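Local coordinates for phosphoribosylaminoimidazole-succinocarboxamide synthase (Saccharomyces cerevisiae, PDB 2CNQ), which catalyses the ATP-dependent joining of L-aspartate to the carboxylate of 4-carboxy-5-aminoimidazole ribotide, giving SAICAR on the de novo purine pathway, at residues Glu172-Pro176 against Ala177-Glu181; Glu185-Ser188 against Arg189-Glu193; Gln261-Arg264 against Asp265-Ala269. All coordinates share one frame; numbering follows the deposited sequence.

How the contacts relate
The three contacts illustrate how neighbours three or four residues apart define a helix, first at its start and then along its length. They come in series along the chain. Contact 1 forms the entry into helix 176-183, and contact 2 the first turns of the next helix, 185-209; their centres are 11 Å apart and they touch, Ser188 packing against Ala179 and Ala180. Contact 3, in the short helix 261-269, is remote, its centre about 27 Å from that of contact 1 and about 33 Å from that of contact 2. The first two therefore build a helical pair beside strand 113-122, whereas the third brings Arg264 to the bound nucleotides.

Contact 1: Glu172-Pro176 against Ala177-Glu181; sequences ENISP and AQAAE
Ser175 caps the start of the helix, its hydroxyl reaching forward to the amide of Gln178. With OG set between its own backbone N and carbonyl carbon (chi1 67°), Ser175 OG accepts the amide N of Gln178 at 2.8 Å, and the bond is nearly straight. The carbonyl of the same residue begins the regular pattern: Ser175 O takes Ala179 N at 2.9 Å. Pro176 O follows by accepting Ala180 N at 2.9 Å. One residue before the cap, Ile174 brings CD1 to 4.0 Å from Ala179 CB. Its other branch lies roughly at right angles to Gln178 in the conformer described, Ile174 CB and CG2 each 3.9 Å from CG of Gln178; a second conformer of the glutamine exists. Both Ile174 and Ala179 also pack on Leu117 of strand 113-122, so this apolar side faces the sheet. Pro176, which has no amide hydrogen to offer, fits readily into the first turn. The whole is a serine N-cap with proline at the following position, and with Ile174 and Ala179 in the positions of a hydrophobic staple at the start of helix 176-183.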
loop_
_atom_site.group_PDB
_atom_site.type_symbol
_atom_site.label_atom_id
_atom_site.label_comp_id
_atom_site.label_asym_id
_atom_site.label_seq_id
_atom_site.Cartn_x
_atom_site.Cartn_y
_atom_site.Cartn_z
ATOM N N GLU A 172 9.865 -3.722 -11.575
ATOM C CA GLU A 172 9.660 -4.107 -12.950
ATOM C C GLU A 172 8.385 -4.892 -13.047
ATOM O O GLU A 172 8.230 -5.861 -12.348
ATOM C CB GLU A 172 10.810 -4.977 -13.407
ATOM C CG GLU A 172 12.108 -4.246 -13.497
ATOM C CD GLU A 172 13.264 -5.115 -13.946
ATOM O OE1 GLU A 172 14.213 -4.564 -14.546
ATOM O OE2 GLU A 172 13.242 -6.336 -13.694
ATOM N N ASN A 173 7.501 -4.505 -13.944
ATOM C CA ASN A 173 6.334 -5.288 -14.180
ATOM C C ASN A 173 6.720 -6.570 -14.832
ATOM O O ASN A 173 7.440 -6.571 -15.809
ATOM C CB ASN A 173 5.376 -4.569 -15.088
ATOM C CG ASN A 173 4.708 -3.417 -14.458
ATOM O OD1 ASN A 173 4.128 -2.589 -15.170
ATOM N ND2 ASN A 173 4.726 -3.340 -13.187
ATOM N N ILE A 174 6.235 -7.668 -14.315
ATOM C CA ILE A 174 6.554 -8.949 -14.848
ATOM C C ILE A 174 5.281 -9.719 -15.042
ATOM O O ILE A 174 4.256 -9.461 -14.440
ATOM C CB ILE A 174 7.521 -9.704 -13.940
ATOM C CG1 ILE A 174 7.032 -9.818 -12.521
ATOM C CG2 ILE A 174 8.888 -9.097 -14.025
ATOM C CD1 ILE A 174 7.773 -10.771 -11.699
ATOM N N SER A 175 5.360 -10.716 -15.880
ATOM C CA SER A 175 4.236 -11.580 -16.076
ATOM C C SER A 175 4.056 -12.464 -14.894
ATOM O O SER A 175 4.981 -12.746 -14.158
ATOM C CB SER A 175 4.493 -12.433 -17.306
ATOM O OG SER A 175 5.557 -13.296 -17.031
ATOM N N PRO A 176 2.868 -13.020 -14.767
ATOM C CA PRO A 176 2.693 -14.077 -13.807
ATOM C C PRO A 176 3.637 -15.220 -14.016
ATOM O O PRO A 176 4.116 -15.792 -13.066
ATOM C CB PRO A 176 1.245 -14.455 -13.985
ATOM C CG PRO A 176 0.595 -13.188 -14.449
ATOM C CD PRO A 176 1.607 -12.598 -15.362
ATOM N N ALA A 177 3.954 -15.519 -15.261
ATOM C CA ALA A 177 4.887 -16.590 -15.502
ATOM C C ALA A 177 6.233 -16.277 -14.933
ATOM O O ALA A 177 6.875 -17.109 -14.332
ATOM C CB ALA A 177 4.967 -16.866 -16.970
ATOM N N GLN A 178 6.691 -15.052 -15.108
ATOM C CA GLN A 178 7.960 -14.678 -14.524
ATOM C C GLN A 178 7.884 -14.651 -13.029
ATOM O O GLN A 178 8.814 -15.039 -12.362
ATOM C CB GLN A 178 8.414 -13.373 -15.103
ATOM C CG GLN A 178 9.698 -12.858 -14.517
ATOM C CD GLN A 178 10.854 -13.767 -14.715
ATOM O OE1 GLN A 178 11.052 -14.306 -15.798
ATOM N NE2 GLN A 178 11.694 -13.859 -13.706
ATOM N N ALA A 179 6.764 -14.230 -12.482
ATOM C CA ALA A 179 6.617 -14.298 -11.060
ATOM C C ALA A 179 6.761 -15.715 -10.579
ATOM O O ALA A 179 7.374 -15.960 -9.566
ATOM C CB ALA A 179 5.305 -13.742 -10.647
ATOM N N ALA A 180 6.216 -16.663 -11.332
ATOM C CA ALA A 180 6.326 -18.054 -10.958
ATOM C C ALA A 180 7.751 -18.521 -11.076
ATOM O O ALA A 180 8.165 -19.376 -10.327
ATOM C CB ALA A 180 5.431 -18.880 -11.808
ATOM N N GLU A 181 8.530 -17.975 -11.979
ATOM C CA GLU A 181 9.937 -18.256 -11.986
ATOM C C GLU A 181 10.587 -17.836 -10.707
ATOM O O GLU A 181 11.461 -18.514 -10.199
ATOM C CB GLU A 181 10.611 -17.564 -13.140
ATOM C CG GLU A 181 10.198 -18.071 -14.458
ATOM C CD GLU A 181 10.480 -19.520 -14.637
ATOM O OE1 GLU A 181 11.624 -19.932 -14.347
ATOM O OE2 GLU A 181 9.586 -20.271 -15.071
#

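Contact 2: Glu185-Ser188 against Arg189-Glu193; sequences EDLS and RRVAE. Unlike the reference sequence in segment 185-188: Glu185 (reference Gly).
Glu185 O accepts Arg189 N at 3.2 Å, the first of five successive i to i+4 backbone bonds that make this the opening of the long alpha-helix 185-209. The CB of Glu185, where the reference sequence has glycine, points away from Arg189-Glu193. On this exposed side Arg189 is extended from CG to NE and pairs with the residue one turn on: in the conformer of Glu193 described, one of two, a salt bridge joins Arg189 NE to Glu193 OE1, 3.1 Å apart. Asp186 contributes through its carbonyl, which receives Arg190 N at 3.0 Å; the aliphatic part of Arg190 folds over the same oxygen, CG coming to 3.3 Å from Asp186 O.

Leu187 carries the side-chain packing. Its CG stands anti to the backbone N (chi1 -179°), which sends the isobutyl group along the helix, where CD1 meets Val191 CG2 at 4.1 Å as the two side chains slant across each other. The same methyl approaches NH1 of Arg190 obliquely. That guanidinium has its polar partner in Asn227, so the leucine lies beside a group already tied down. Leu187 and Val191 both rest on Ile115 of strand 113-122 and Ile229 of strand 228-245, making this the face the helix lays on the mixed sheet.

Ser188, buried, faces another neighbour, the preceding helix 176-183, through Ala179, Ala180 and Val183. Its carbonyl carries the backbone pattern on, Ser188 O accepting Ala192 N at 2.9 Å.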
loop_
_atom_site.group_PDB
_atom_site.type_symbol
_atom_site.label_atom_id
_atom_site.label_comp_id
_atom_site.label_asym_id
_atom_site.label_seq_id
_atom_site.Cartn_x
_atom_site.Cartn_y
_atom_site.Cartn_z
ATOM N N GLU A 185 5.817 -22.071 -9.114
ATOM C CA GLU A 185 4.566 -22.099 -9.828
ATOM C C GLU A 185 3.385 -22.237 -8.910
ATOM O O GLU A 185 2.378 -21.588 -9.116
ATOM C CB GLU A 185 4.550 -23.216 -10.845
ATOM C CG GLU A 185 4.601 -24.624 -10.306
ATOM C CD GLU A 185 4.510 -25.655 -11.387
ATOM O OE1 GLU A 185 4.214 -25.315 -12.543
ATOM O OE2 GLU A 185 4.710 -26.815 -11.060
ATOM N N ASP A 186 3.479 -23.084 -7.910
ATOM C CA ASP A 186 2.340 -23.272 -7.059
ATOM C C ASP A 186 2.101 -22.019 -6.268
ATOM O O ASP A 186 0.992 -21.545 -6.183
ATOM C CB ASP A 186 2.511 -24.479 -6.175
ATOM C CG ASP A 186 2.535 -25.775 -6.972
ATOM O OD1 ASP A 186 3.169 -26.727 -6.526
ATOM O OD2 ASP A 186 1.923 -25.850 -8.044
ATOM N N LEU A 187 3.152 -21.485 -5.693
ATOM C CA LEU A 187 2.999 -20.334 -4.860
ATOM C C LEU A 187 2.520 -19.164 -5.666
ATOM O O LEU A 187 1.665 -18.427 -5.229
ATOM C CB LEU A 187 4.291 -20.016 -4.154
ATOM C CG LEU A 187 4.204 -18.827 -3.225
ATOM C CD1 LEU A 187 3.157 -19.023 -2.146
ATOM C CD2 LEU A 187 5.561 -18.559 -2.635
ATOM N N SER A 188 3.051 -18.970 -6.853
ATOM C CA SER A 188 2.622 -17.837 -7.654
ATOM C C SER A 188 1.160 -17.909 -7.968
ATOM O O SER A 188 0.482 -16.907 -7.952
ATOM C CB SER A 188 3.393 -17.823 -8.967
ATOM O OG SER A 188 3.090 -16.687 -9.775
ATOM N N ARG A 189 0.649 -19.082 -8.281
ATOM C CA ARG A 189 -0.751 -19.195 -8.558
ATOM C C ARG A 189 -1.537 -18.911 -7.297
ATOM O O ARG A 189 -2.547 -18.250 -7.363
ATOM C CB ARG A 189 -1.083 -20.573 -9.068
ATOM C CG ARG A 189 -2.543 -20.657 -9.487
ATOM C CD ARG A 189 -2.898 -22.035 -9.835
ATOM N NE ARG A 189 -4.226 -22.171 -10.392
ATOM C CZ ARG A 189 -4.495 -22.202 -11.682
ATOM N NH1 ARG A 189 -5.746 -22.350 -12.067
ATOM N NH2 ARG A 189 -3.542 -22.087 -12.580
ATOM N N ARG A 190 -1.096 -19.416 -6.165
ATOM C CA ARG A 190 -1.795 -19.165 -4.946
ATOM C C ARG A 190 -1.819 -17.693 -4.651
ATOM O O ARG A 190 -2.815 -17.164 -4.211
ATOM C CB ARG A 190 -1.147 -19.878 -3.796
ATOM C CG ARG A 190 -1.345 -21.347 -3.826
ATOM C CD ARG A 190 -0.495 -22.021 -2.811
ATOM N NE ARG A 190 -0.862 -21.615 -1.474
ATOM C CZ ARG A 190 -0.090 -21.730 -0.405
ATOM N NH1 ARG A 190 1.137 -22.199 -0.501
ATOM N NH2 ARG A 190 -0.561 -21.359 0.773
ATOM N N VAL A 191 -0.702 -17.029 -4.860
ATOM C CA VAL A 191 -0.604 -15.611 -4.680
ATOM C C VAL A 191 -1.586 -14.922 -5.585
ATOM O O VAL A 191 -2.328 -14.047 -5.138
ATOM C CB VAL A 191 0.812 -15.155 -4.979
ATOM C CG1 VAL A 191 0.898 -13.675 -5.187
ATOM C CG2 VAL A 191 1.734 -15.621 -3.883
ATOM N N ALA A 192 -1.612 -15.283 -6.836
ATOM C CA ALA A 192 -2.489 -14.638 -7.756
ATOM C C ALA A 192 -3.914 -14.788 -7.362
ATOM O O ALA A 192 -4.687 -13.852 -7.400
ATOM C CB ALA A 192 -2.302 -15.251 -9.127
ATOM N N GLU A 193 -4.285 -15.989 -7.003
ATOM C CA GLU A 193 -5.661 -16.224 -6.721
ATOM C C GLU A 193 -6.074 -15.552 -5.454
ATOM O O GLU A 193 -7.141 -14.995 -5.394
ATOM C CB GLU A 193 -5.945 -17.690 -6.675
ATOM C CG GLU A 193 -5.841 -18.277 -8.046
ATOM C CD GLU A 193 -6.275 -19.685 -8.111
ATOM O OE1 GLU A 193 -6.375 -20.195 -9.224
ATOM O OE2 GLU A 193 -6.491 -20.292 -7.056
#

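Contact 3: Gln261-Arg264 against Asp265-Ala269; sequences QFLR and DWLTA. With ADP (adenosine-5'-diphosphate), chain F; AMZ (aminoimidazole 4-carboxamide ribonucleotide), chain C.
Gln261 and Asp265, one turn apart on the short alpha-helix 261-269, join side chain to side chain next to Arg264, the helix's contribution to the nucleotide sites. The Arg264 guanidinium is the first shell. Its NE donates to O1A of ADP at 2.8 Å, while NH2 serves two acceptors, O2A of the same alpha-phosphate at 2.8 Å in an almost perfectly straight bond (178°) and the ribose hydroxyl O1 of AMZ at 2.9 Å. ADP PA lies at the edge of the guanidinium, in its plane, a two-pronged grip on the phosphate. The extended chain, all but straight from CG to NE, carries the group outward from the helix to where both ligands can be reached. Shortened to an alanine, this position would probably leave the alpha-phosphate without this counter-charge, the AMZ hydroxyl without this hydrogen-bond donor and Gln261 OE1 without its Arg264 partner.

The second shell helps to fix the rotation of the guanidinium. Arg264 NH1 donates to Gln261 OE1 at 2.9 Å, reaching the amide oxygen from above its carbonyl plane, and Arg242, itself a residue of the AMZ pocket, also hydrogen-bonds that oxygen. The other end of the amide is held by Asp265: Asp265 OD2 lies in the plane of the Gln261 amide, whereas Gln261 NE2 comes to OD2, 2.8 Å away, from above the carboxylate plane, the two flat groups being 56° apart. Fixed at both ends, the amide is unlikely to flip.

Behind this polar face, five successive backbone carbonyls from Gln261 to Asp265 accept amides four residues on. Leu263 and Leu267 pack as neighbours one turn apart, Leu267 also lying on Ala41 and Met46, with Leu263 CG 3.8 Å from Leu267 CD1.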
loop_
_atom_site.group_PDB
_atom_site.type_symbol
_atom_site.label_atom_id
_atom_site.label_comp_id
_atom_site.label_asym_id
_atom_site.label_seq_id
_atom_site.Cartn_x
_atom_site.Cartn_y
_atom_site.Cartn_z
ATOM N N GLN A 261 -1.682 9.045 -6.747
ATOM C CA GLN A 261 -1.598 9.438 -8.121
ATOM C C GLN A 261 -1.687 10.936 -8.270
ATOM O O GLN A 261 -1.095 11.485 -9.171
ATOM C CB GLN A 261 -2.657 8.764 -8.973
ATOM C CG GLN A 261 -2.330 8.814 -10.422
ATOM C CD GLN A 261 -1.103 8.004 -10.721
ATOM O OE1 GLN A 261 -0.932 6.921 -10.190
ATOM N NE2 GLN A 261 -0.237 8.528 -11.566
ATOM N N PHE A 262 -2.387 11.612 -7.393
ATOM C CA PHE A 262 -2.452 13.035 -7.461
ATOM C C PHE A 262 -1.055 13.609 -7.406
ATOM O O PHE A 262 -0.710 14.506 -8.146
ATOM C CB PHE A 262 -3.251 13.525 -6.296
ATOM C CG PHE A 262 -3.193 14.981 -6.146
ATOM C CD1 PHE A 262 -2.491 15.527 -5.108
ATOM C CD2 PHE A 262 -3.786 15.809 -7.068
ATOM C CE1 PHE A 262 -2.390 16.877 -4.973
ATOM C CE2 PHE A 262 -3.696 17.157 -6.935
ATOM C CZ PHE A 262 -2.987 17.697 -5.885
ATOM N N LEU A 263 -0.249 13.125 -6.475
ATOM C CA LEU A 263 1.093 13.629 -6.319
ATOM C C LEU A 263 1.930 13.210 -7.469
ATOM O O LEU A 263 2.672 14.000 -8.001
ATOM C CB LEU A 263 1.688 13.141 -5.023
ATOM C CG LEU A 263 3.143 13.507 -4.855
ATOM C CD1 LEU A 263 3.360 15.007 -4.818
ATOM C CD2 LEU A 263 3.707 12.840 -3.637
ATOM N N ARG A 264 1.848 11.960 -7.867
ATOM C CA ARG A 264 2.606 11.513 -9.012
ATOM C C ARG A 264 2.347 12.402 -10.187
ATOM O O ARG A 264 3.262 12.837 -10.875
ATOM C CB ARG A 264 2.212 10.111 -9.359
ATOM C CG ARG A 264 2.576 9.077 -8.356
ATOM C CD ARG A 264 2.108 7.768 -8.819
ATOM N NE ARG A 264 2.380 6.713 -7.861
ATOM C CZ ARG A 264 1.474 5.899 -7.366
ATOM N NH1 ARG A 264 0.214 5.966 -7.727
ATOM N NH2 ARG A 264 1.855 5.024 -6.472
ATOM N N ASP A 265 1.085 12.645 -10.449
ATOM C CA ASP A 265 0.737 13.414 -11.602
ATOM C C ASP A 265 1.190 14.838 -11.484
ATOM O O ASP A 265 1.608 15.427 -12.465
ATOM C CB ASP A 265 -0.744 13.323 -11.853
ATOM C CG ASP A 265 -1.195 11.967 -12.355
ATOM O OD1 ASP A 265 -2.414 11.793 -12.438
ATOM O OD2 ASP A 265 -0.373 11.115 -12.662
ATOM N N TRP A 266 1.097 15.406 -10.299
ATOM C CA TRP A 266 1.546 16.751 -10.100
ATOM C C TRP A 266 3.033 16.827 -10.371
ATOM O O TRP A 266 3.510 17.720 -11.037
ATOM C CB TRP A 266 1.262 17.209 -8.675
ATOM C CG TRP A 266 1.707 18.577 -8.458
ATOM C CD1 TRP A 266 1.048 19.700 -8.785
ATOM C CD2 TRP A 266 2.966 18.978 -7.928
ATOM N NE1 TRP A 266 1.807 20.795 -8.486
ATOM C CE2 TRP A 266 2.984 20.378 -7.941
ATOM C CE3 TRP A 266 4.041 18.310 -7.384
ATOM C CZ2 TRP A 266 4.057 21.109 -7.491
ATOM C CZ3 TRP A 266 5.114 19.055 -6.944
ATOM C CH2 TRP A 266 5.102 20.429 -6.988
ATOM N N LEU A 267 3.786 15.882 -9.858
ATOM C CA LEU A 267 5.203 15.900 -10.077
ATOM C C LEU A 267 5.469 15.806 -11.532
ATOM O O LEU A 267 6.276 16.550 -12.056
ATOM C CB LEU A 267 5.842 14.754 -9.365
ATOM C CG LEU A 267 5.813 14.861 -7.845
ATOM C CD1 LEU A 267 6.112 13.534 -7.246
ATOM C CD2 LEU A 267 6.852 15.885 -7.370
ATOM N N THR A 268 4.832 14.901 -12.233
ATOM C CA THR A 268 5.062 14.748 -13.654
ATOM C C THR A 268 4.713 15.994 -14.395
ATOM O O THR A 268 5.443 16.436 -15.259
ATOM C CB THR A 268 4.306 13.548 -14.155
ATOM O OG1 THR A 268 4.864 12.424 -13.487
ATOM C CG2 THR A 268 4.423 13.392 -15.619
ATOM N N ALA A 269 3.589 16.582 -14.061
ATOM C CA ALA A 269 3.135 17.767 -14.733
ATOM C C ALA A 269 4.111 18.903 -14.553
ATOM O O ALA A 269 4.204 19.757 -15.401
ATOM C CB ALA A 269 1.795 18.164 -14.223
HETATM P PB ADP F . 7.157 5.013 -4.531
HETATM O O1B ADP F . 8.407 5.425 -3.827
HETATM O O2B ADP F . 7.139 3.574 -4.968
HETATM O O3B ADP F . 5.942 5.468 -3.756
HETATM P PA ADP F . 5.702 5.313 -6.633
HETATM O O1A ADP F . 5.155 6.254 -7.636
HETATM O O2A ADP F . 4.593 4.976 -5.706
HETATM O O3A ADP F . 7.045 5.766 -5.945
HETATM O "O5'" ADP F . 6.150 3.956 -7.272
HETATM C "C5'" ADP F . 5.155 3.034 -7.663
HETATM C "C4'" ADP F . 5.692 1.857 -8.451
HETATM O "O4'" ADP F . 6.178 2.364 -9.689
HETATM C "C3'" ADP F . 6.833 1.206 -7.713
HETATM O "O3'" ADP F . 6.854 -0.180 -8.000
HETATM C "C2'" ADP F . 8.015 1.899 -8.315
HETATM O "O2'" ADP F . 9.157 1.083 -8.271
HETATM C "C1'" ADP F . 7.570 2.110 -9.743
HETATM N N9 ADP F . 8.202 3.265 -10.369
HETATM C C8 ADP F . 8.454 4.409 -9.757
HETATM N N7 ADP F . 9.050 5.274 -10.587
HETATM C C5 ADP F . 9.161 4.669 -11.758
HETATM C C6 ADP F . 9.698 5.102 -13.029
HETATM N N6 ADP F . 10.217 6.350 -13.130
HETATM N N1 ADP F . 9.653 4.201 -14.028
HETATM C C2 ADP F . 9.128 2.949 -13.869
HETATM N N3 ADP F . 8.603 2.499 -12.705
HETATM C C4 ADP F . 8.601 3.326 -11.633
HETATM O O5 AMZ C . 4.782 0.605 -3.445
HETATM C C6 AMZ C . 4.957 0.028 -4.498
HETATM N N2 AMZ C . 6.114 -0.521 -4.852
HETATM C C3A AMZ C . 3.871 -0.122 -5.447
HETATM C C7A AMZ C . 2.617 0.390 -5.310
HETATM N N3 AMZ C . 2.016 1.060 -4.308
HETATM N N1 AMZ C . 3.967 -0.765 -6.624
HETATM C C5 AMZ C . 2.792 -0.668 -7.202
HETATM N N AMZ C . 1.959 0.052 -6.417
HETATM C C1 AMZ C . 0.566 0.310 -6.687
HETATM C C2 AMZ C . 0.297 1.643 -7.317
HETATM C C3 AMZ C . -0.976 1.388 -8.072
HETATM O O2 AMZ C . -2.023 1.464 -7.130
HETATM O O1 AMZ C . 0.195 2.636 -6.318
HETATM O O AMZ C . 0.177 -0.628 -7.650
HETATM C C AMZ C . -0.780 -0.049 -8.525
HETATM C C4 AMZ C . -0.328 -0.188 -9.942
HETATM O O3 AMZ C . 0.711 0.747 -10.178
HETATM P P AMZ C . 1.244 0.924 -11.672
HETATM O OP1 AMZ C . 2.007 -0.310 -12.023
HETATM O O4 AMZ C . 2.133 2.142 -11.585
HETATM O OP2 AMZ C . 0.084 1.115 -12.593
#